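Local coordinates for putative primary metabolism protein HVA1 (Cryptococcus neoformans, PDB 4P5N) that may play a role in primary metabolism and is associated with fungal energy metabolism and virulence in mammals, at residues A[19-24]-A[53-58]. Sequence-based numbering, arbitrary orientation.
With SO4 (sulfate ion), chain F.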
loop_
_atom_site.group_PDB
_atom_site.type_symbol
_atom_site.label_atom_id
_atom_site.label_comp_id
_atom_site.label_asym_id
_atom_site.label_seq_id
_atom_site.Cartn_x
_atom_site.Cartn_y
_atom_site.Cartn_z
ATOM N N VAL A 19 12.656 9.923 0.956
ATOM C CA VAL A 19 11.704 10.258 2.026
ATOM C C VAL A 19 11.865 9.302 3.209
ATOM O O VAL A 19 12.396 8.200 3.059
ATOM C CB VAL A 19 10.238 10.302 1.535
ATOM C CG1 VAL A 19 10.049 11.475 0.587
ATOM C CG2 VAL A 19 9.804 8.972 0.904
ATOM N N TYR A 20 11.369 9.720 4.372
ATOM C CA TYR A 20 11.583 9.018 5.629
ATOM C C TYR A 20 10.343 9.140 6.510
ATOM O O TYR A 20 9.783 10.221 6.654
ATOM C CB TYR A 20 12.777 9.665 6.355
ATOM C CG TYR A 20 12.987 9.214 7.782
ATOM C CD1 TYR A 20 12.306 9.834 8.850
ATOM C CD2 TYR A 20 13.888 8.191 8.077
ATOM C CE1 TYR A 20 12.509 9.431 10.157
ATOM C CE2 TYR A 20 14.101 7.782 9.390
ATOM C CZ TYR A 20 13.410 8.400 10.426
ATOM O OH TYR A 20 13.622 7.998 11.725
ATOM N N THR A 21 9.937 8.033 7.104
ATOM C CA THR A 21 8.964 8.064 8.170
ATOM C C THR A 21 9.350 7.052 9.252
ATOM O O THR A 21 9.718 5.931 8.934
ATOM C CB THR A 21 7.546 7.786 7.650
ATOM O OG1 THR A 21 6.644 7.850 8.753
ATOM C CG2 THR A 21 7.432 6.423 6.945
ATOM N N PRO A 22 9.288 7.443 10.533
ATOM C CA PRO A 22 9.631 6.498 11.588
ATOM C C PRO A 22 8.392 5.814 12.132
ATOM O O PRO A 22 7.288 6.359 12.055
ATOM C CB PRO A 22 10.226 7.400 12.662
ATOM C CG PRO A 22 9.398 8.650 12.543
ATOM C CD PRO A 22 9.131 8.809 11.058
ATOM N N TYR A 23 8.588 4.647 12.725
ATOM C CA TYR A 23 7.539 4.038 13.537
ATOM C C TYR A 23 8.205 3.403 14.751
ATOM O O TYR A 23 9.434 3.347 14.819
ATOM C CB TYR A 23 6.709 3.037 12.713
ATOM C CG TYR A 23 7.491 1.824 12.222
ATOM C CD1 TYR A 23 7.590 0.679 13.007
ATOM C CD2 TYR A 23 8.116 1.828 10.971
ATOM C CE1 TYR A 23 8.295 -0.434 12.579
ATOM C CE2 TYR A 23 8.822 0.715 10.528
ATOM C CZ TYR A 23 8.910 -0.406 11.338
ATOM O OH TYR A 23 9.605 -1.506 10.911
ATOM N N ARG A 24 7.426 2.929 15.718
ATOM C CA ARG A 24 8.040 2.315 16.892
ATOM C C ARG A 24 8.616 0.949 16.495
ATOM O O ARG A 24 7.877 -0.001 16.237
ATOM C CB ARG A 24 7.050 2.211 18.062
ATOM C CG ARG A 24 7.730 1.754 19.336
ATOM C CD ARG A 24 6.912 2.070 20.582
ATOM N NE ARG A 24 7.622 1.656 21.791
ATOM C CZ ARG A 24 8.552 2.379 22.413
ATOM N NH1 ARG A 24 8.907 3.570 21.950
ATOM N NH2 ARG A 24 9.133 1.908 23.508
ATOM N N VAL A 53 2.337 9.317 -1.282
ATOM C CA VAL A 53 3.688 9.237 -1.815
ATOM C C VAL A 53 4.014 7.744 -1.878
ATOM O O VAL A 53 3.961 7.049 -0.871
ATOM C CB VAL A 53 4.685 9.997 -0.904
ATOM C CG1 VAL A 53 6.122 9.883 -1.411
ATOM C CG2 VAL A 53 4.323 11.476 -0.827
ATOM N N LEU A 54 4.347 7.258 -3.071
ATOM C CA LEU A 54 4.690 5.851 -3.261
ATOM C C LEU A 54 6.203 5.730 -3.342
ATOM O O LEU A 54 6.830 6.403 -4.163
ATOM C CB LEU A 54 4.060 5.281 -4.543
ATOM C CG LEU A 54 2.559 5.495 -4.797
ATOM C CD1 LEU A 54 2.020 4.578 -5.889
ATOM C CD2 LEU A 54 1.701 5.395 -3.547
ATOM N N PHE A 55 6.779 4.901 -2.473
ATOM C CA PHE A 55 8.224 4.657 -2.473
ATOM C C PHE A 55 8.544 3.249 -2.024
ATOM O O PHE A 55 7.737 2.605 -1.357
ATOM C CB PHE A 55 8.990 5.695 -1.608
ATOM C CG PHE A 55 8.723 5.625 -0.103
ATOM C CD1 PHE A 55 7.573 6.185 0.468
ATOM C CD2 PHE A 55 9.676 5.072 0.754
ATOM C CE1 PHE A 55 7.373 6.160 1.853
ATOM C CE2 PHE A 55 9.487 5.044 2.133
ATOM C CZ PHE A 55 8.337 5.593 2.689
ATOM N N THR A 56 9.731 2.769 -2.394
ATOM C CA THR A 56 10.192 1.478 -1.916
ATOM C C THR A 56 11.169 1.708 -0.783
ATOM O O THR A 56 12.089 2.507 -0.920
ATOM C CB THR A 56 10.855 0.710 -3.070
ATOM O OG1 THR A 56 9.877 0.523 -4.107
ATOM C CG2 THR A 56 11.352 -0.631 -2.600
ATOM N N ASP A 57 10.956 1.033 0.350
ATOM C CA ASP A 57 11.800 1.282 1.508
ATOM C C ASP A 57 13.096 0.469 1.485
ATOM O O ASP A 57 13.373 -0.258 0.511
ATOM C CB ASP A 57 11.025 1.137 2.837
ATOM C CG ASP A 57 10.793 -0.298 3.263
ATOM O OD1 ASP A 57 11.302 -1.258 2.636
ATOM O OD2 ASP A 57 10.104 -0.475 4.298
ATOM N N GLN A 58 13.862 0.582 2.567
ATOM C CA GLN A 58 15.202 -0.016 2.657
ATOM C C GLN A 58 15.168 -1.541 2.738
ATOM O O GLN A 58 16.205 -2.200 2.590
ATOM C CB GLN A 58 15.982 0.597 3.839
ATOM C CG GLN A 58 15.500 0.109 5.205
ATOM C CD GLN A 58 14.217 0.752 5.717
ATOM O OE1 GLN A 58 13.668 1.694 5.136
ATOM N NE2 GLN A 58 13.740 0.230 6.835
HETATM S S SO4 F . 11.367 4.908 24.316
HETATM O O1 SO4 F . 10.643 3.874 25.089
HETATM O O2 SO4 F . 12.821 4.723 24.500
HETATM O O3 SO4 F . 10.982 6.250 24.806
HETATM O O4 SO4 F . 11.019 4.780 22.882
#
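Val19 and Phe55 meet in a small, buried hydrophobic contact inside the Tudor domain, between two strands of one strongly curved antiparallel sheet that are not neighbours in it. Strands 19-23 and 53-56 run almost at right angles (89°), with their axes 9.2 Å apart at the closest approach, so side chains alone bridge the gap. The centrepiece is a CH-pi contact: the Val19 methyl CG2 sits over the middle of one face of the Phe55 ring, 3.6 Å from its centroid and only 12° off the ring normal. CG2 lies between the backbone N and the carbonyl carbon of Val19, and Phe55 CG takes the equivalent position on its own strand (chi1 67°), which swings the ring in toward strand 19-23. Across such a gap a large ring suits strand 53-56, and its flat face accepts a single methyl from a short, branched valine. Thr21 CG2 lies near the ring plane at its edge, a loose 4.4 Å from Phe55 CZ, while Thr21 OG1 binds a cadmium ion together with His65. Val53 adds a looser apolar contact, its CG1 4.4 Å from Val19 CG2. At the far end of 19-24, the extended Arg24 holds a sulfate, probably from the crystallisation liquor, by two nearly straight hydrogen bonds, Arg24 NH1 to sulfate O4 (2.6 Å) and NH2 to O1 (2.9 Å), with the sulfur at the guanidinium edge, in its plane. Strand 26-36 lies between the two strands in the sheet, and its Val32 touches both Val19 and Val53; Leu70 also packs on both valines, while Val63 and His65 of strand 62-65 touch Phe55.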